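Local structure of single-stranded DNA-binding protein WHY1, chloroplastic (Solanum tuberosum, 1L3A) at residues G41-K46 against A50-P55; S152-N155 against L160-N163. The protein is a homotetramer that binds single-stranded DNA and activates transcription of the pathogenesis-related gene PR-10a upon elicitation. All coordinates share one frame; numbering follows the deposited sequence.

Contact 1 (41-46 with 50-55) and contact 2 (152-155 with 160-163) are both antiparallel beta hairpins, the first closing well before the second opens. Contact 1 pairs the first two strands of the N-terminal four-stranded antiparallel sheet, 38-45 being outermost within this chain; contact 2 pairs the last two strands of the second sheet, with 161-169 at its edge. Their centres lie about 20 Å apart and their nearest atoms about 10 Å. Strand 161-169 nevertheless links them: it runs through contact 2, and farther along Ile166 packs against Lys46 and Leu51. Residues 46-51, at the turn end of contact 1, are required for single-stranded DNA binding, whereas contact 2 is structural hairpin pairing.

Contact 1: G41-K46 against A50-P55; sequences GYSIYK and ALTVEP
Gly41 opens the pairing with its CA 3.1 Å from Val53 O, a CA-H...O contact on the side away from the turn. The same carbonyl accepts the amide of Tyr42, whose own O receives Val53 N at 2.7 Å, so Tyr42 and Val53 form a hydrogen-bonded antiparallel pair. The Tyr42 ring swings away from the second strand, and its OH is hydrogen-bonded to Thr102 OG1 of the second subunit. On the opposite face Ser43 and Thr52 make a non-hydrogen-bonded pair, their CA atoms 4.2 Å apart. With Ser43 OG anti to the carbonyl carbon (chi1 -62°), the hydroxyl lies against the Thr52 methyl, OG to CG2 being 3.0 Å. Thr52 turns CG2 rather than its hydroxyl to the serine, and the approach is unusually close for a methyl and an oxygen. Ile44 restores the double bonding: its N reaches Leu51 O at 2.7 Å, its O takes Leu51 N at 2.9 Å, and the two side chains share the face of Tyr42 and Val53. Tyr45 then returns to the Ser43 face, where CD2 of its ring meets the Ala50 methyl obliquely at 3.8 Å. Residues 46-51, which span the turn, are the region required for single-stranded DNA binding; Lys46 sends its NZ away from the partner strand to a salt bridge with Glu172 and a hydrogen bond to Pro167 O. Strand 68-85 pairs along the other edge of strand 49-62, joining Ala50 to Ala81 and Thr52 to Gln79. Helix 170-188 covers the Tyr42, Ile44 and Val53 face through Val175, Glu172, Leu176 and Phe180, whereas Trp91 of strand 88-99 packs against Ala50 and Thr52.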
# COMPACT_ATOMS: atom_id res chain seq x y z
N GLY C 41 5.74 15.06 11.96
CA GLY C 41 5.82 14.11 13.05
C GLY C 41 4.48 13.84 13.70
O GLY C 41 3.79 14.77 14.11
N TYR C 42 4.12 12.57 13.76
CA TYR C 42 2.87 12.15 14.37
C TYR C 42 3.09 12.02 15.87
O TYR C 42 4.02 11.35 16.31
CB TYR C 42 2.43 10.80 13.79
CG TYR C 42 1.16 10.25 14.41
CD1 TYR C 42 -0.05 10.94 14.30
CD2 TYR C 42 1.17 9.03 15.08
CE1 TYR C 42 -1.23 10.42 14.86
CE2 TYR C 42 0.01 8.50 15.64
CZ TYR C 42 -1.18 9.19 15.53
OH TYR C 42 -2.31 8.65 16.10
N SER C 43 2.22 12.64 16.66
CA SER C 43 2.35 12.63 18.11
C SER C 43 1.18 11.98 18.81
O SER C 43 0.03 12.17 18.41
CB SER C 43 2.49 14.05 18.64
OG SER C 43 3.67 14.66 18.14
N ILE C 44 1.48 11.23 19.86
CA ILE C 44 0.49 10.55 20.67
C ILE C 44 0.61 11.13 22.09
O ILE C 44 1.67 11.00 22.71
CB ILE C 44 0.78 9.03 20.68
CG1 ILE C 44 0.57 8.48 19.26
CG2 ILE C 44 -0.09 8.31 21.73
CD1 ILE C 44 0.97 7.05 19.08
N TYR C 45 -0.45 11.76 22.59
CA TYR C 45 -0.42 12.36 23.92
C TYR C 45 -1.19 11.56 24.97
O TYR C 45 -2.39 11.35 24.83
CB TYR C 45 -0.96 13.78 23.85
CG TYR C 45 -0.19 14.67 22.89
CD1 TYR C 45 -0.78 15.13 21.71
CD2 TYR C 45 1.13 15.04 23.16
CE1 TYR C 45 -0.06 15.94 20.82
CE2 TYR C 45 1.85 15.84 22.28
CZ TYR C 45 1.25 16.29 21.11
OH TYR C 45 1.96 17.08 20.24
N LYS C 46 -0.50 11.12 26.03
CA LYS C 46 -1.12 10.33 27.09
C LYS C 46 -0.98 10.86 28.52
O LYS C 46 -0.43 11.94 28.76
CB LYS C 46 -0.62 8.88 27.01
CG LYS C 46 -1.10 8.12 25.77
CD LYS C 46 -2.64 8.18 25.66
CE LYS C 46 -3.16 7.77 24.27
NZ LYS C 46 -2.99 6.32 24.01
N ALA C 50 4.36 11.37 26.36
CA ALA C 50 4.01 11.69 24.99
C ALA C 50 5.02 11.00 24.05
O ALA C 50 6.16 10.74 24.44
CB ALA C 50 4.05 13.20 24.77
N LEU C 51 4.58 10.71 22.82
CA LEU C 51 5.43 10.06 21.83
C LEU C 51 5.28 10.68 20.45
O LEU C 51 4.18 10.75 19.92
CB LEU C 51 5.08 8.57 21.74
CG LEU C 51 5.78 7.76 20.64
CD1 LEU C 51 7.29 7.64 20.93
CD2 LEU C 51 5.14 6.38 20.57
N THR C 52 6.39 11.14 19.87
CA THR C 52 6.38 11.71 18.53
C THR C 52 7.15 10.78 17.58
O THR C 52 8.21 10.25 17.93
CB THR C 52 7.07 13.07 18.50
OG1 THR C 52 8.42 12.92 18.95
CG2 THR C 52 6.34 14.06 19.39
N VAL C 53 6.62 10.59 16.38
CA VAL C 53 7.25 9.69 15.41
C VAL C 53 7.58 10.50 14.16
O VAL C 53 6.73 11.18 13.61
CB VAL C 53 6.28 8.53 15.08
CG1 VAL C 53 6.95 7.49 14.21
CG2 VAL C 53 5.79 7.90 16.37
N GLU C 54 8.83 10.43 13.73
CA GLU C 54 9.27 11.21 12.58
C GLU C 54 10.21 10.45 11.63
O GLU C 54 11.15 9.77 12.07
CB GLU C 54 9.96 12.48 13.10
CG GLU C 54 10.69 13.28 12.05
CD GLU C 54 11.57 14.38 12.65
OE1 GLU C 54 11.02 15.39 13.13
OE2 GLU C 54 12.82 14.22 12.64
N PRO C 55 9.98 10.57 10.32
CA PRO C 55 10.83 9.89 9.32
C PRO C 55 12.18 10.60 9.17
O PRO C 55 12.28 11.81 9.43
CB PRO C 55 10.01 9.99 8.04
CG PRO C 55 9.36 11.34 8.19
CD PRO C 55 8.90 11.33 9.66

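Contact 2: S152-N155 against L160-N163; sequences SVQN and LDEN
Ser152 and Asn163 are joined through their side chains: Ser152 OG donates to Asn163 OD1 at 2.5 Å, meeting the amide oxygen nearly head-on, with a C=O...donor angle of 170°. The length is shorter than usual and not to be pressed. The asparagine carries CG roughly anti to its backbone nitrogen, which brings the amide back across the pair to the serine. The backbones supply the ladder of an antiparallel hairpin. Val153 N to Glu162 O is almost straight at the hydrogen (174°) and 2.9 Å long, and Glu162 N returns to Val153 O in a more bent bond, closing the hydrogen-bonded pair. Nearer the turn Asn155 N donates to Leu160 O, also at 2.9 Å. Asp161 CA lies between these bonds and points its hydrogen at Val153 O, while Ser152 CA, beyond them, points at Glu162 O, adding weaker contacts.

Among the side chains, that of Leu160 crosses Asn155 at about a right angle. Gln154 and Asp161 run side by side in the same direction, with amide and carboxylate planes 82° apart; Gln154 CG to Asp161 OD1, at 3.0 Å, is unusually close and therefore doubtful. On the other face Val153 lies beside Glu162, their CB atoms 4.4 Å apart.

Polar and partly exposed, this hairpin end belongs to strands 146-155 and 161-169. Strand 132-140 pairs along the far edge of strand 146-155, joining Ser152 to Val135 and Gln154 to Arg133, while Gln95 of strand 88-99, from the other sheet, lies against Val153 and Glu162.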
# COMPACT_ATOMS: atom_id res chain seq x y z
N SER C 152 13.59 1.96 27.94
CA SER C 152 14.51 1.88 29.08
C SER C 152 15.86 2.44 28.67
O SER C 152 16.42 2.07 27.64
CB SER C 152 14.70 0.43 29.54
OG SER C 152 13.80 0.10 30.58
N VAL C 153 16.39 3.35 29.48
CA VAL C 153 17.69 3.94 29.21
C VAL C 153 18.57 3.77 30.44
O VAL C 153 18.20 4.19 31.53
CB VAL C 153 17.57 5.45 28.87
CG1 VAL C 153 18.93 6.02 28.51
CG2 VAL C 153 16.59 5.64 27.72
N GLN C 154 19.71 3.12 30.28
CA GLN C 154 20.62 2.90 31.38
C GLN C 154 22.01 3.45 31.10
O GLN C 154 22.60 3.18 30.05
CB GLN C 154 20.74 1.41 31.69
CG GLN C 154 19.49 0.75 32.24
CD GLN C 154 19.15 -0.52 31.47
OE1 GLN C 154 18.37 -0.42 30.50
NE2 GLN C 154 19.67 -1.60 31.83
N ASN C 155 22.53 4.21 32.05
CA ASN C 155 23.86 4.77 31.93
C ASN C 155 24.55 4.54 33.27
O ASN C 155 24.02 4.91 34.33
CB ASN C 155 23.81 6.26 31.59
CG ASN C 155 24.50 7.12 32.62
OD1 ASN C 155 23.91 7.48 33.64
ND2 ASN C 155 25.77 7.42 32.38
N LEU C 160 22.09 7.21 36.00
CA LEU C 160 20.84 7.43 35.27
C LEU C 160 20.18 6.14 34.79
O LEU C 160 20.76 5.37 34.01
CB LEU C 160 21.09 8.33 34.07
CG LEU C 160 19.90 8.60 33.15
CD1 LEU C 160 18.89 9.49 33.87
CD2 LEU C 160 20.38 9.26 31.88
N ASP C 161 18.96 5.91 35.25
CA ASP C 161 18.20 4.73 34.86
C ASP C 161 16.76 5.17 34.62
O ASP C 161 15.91 5.08 35.51
CB ASP C 161 18.26 3.66 35.95
CG ASP C 161 17.52 2.39 35.56
OD1 ASP C 161 17.82 1.83 34.49
OD2 ASP C 161 16.63 1.96 36.33
N GLU C 162 16.51 5.67 33.41
CA GLU C 162 15.18 6.15 33.04
C GLU C 162 14.29 5.10 32.41
O GLU C 162 14.74 4.15 31.77
CB GLU C 162 15.30 7.33 32.07
CG GLU C 162 15.81 8.62 32.69
CD GLU C 162 15.91 9.75 31.67
OE1 GLU C 162 14.90 10.04 30.99
OE2 GLU C 162 17.01 10.34 31.54
N ASN C 163 12.99 5.29 32.60
CA ASN C 163 12.01 4.39 32.04
C ASN C 163 10.80 5.25 31.66
O ASN C 163 10.35 6.06 32.45
CB ASN C 163 11.61 3.34 33.07
CG ASN C 163 11.18 2.03 32.44
OD1 ASN C 163 12.00 1.28 31.90
ND2 ASN C 163 9.88 1.75 32.49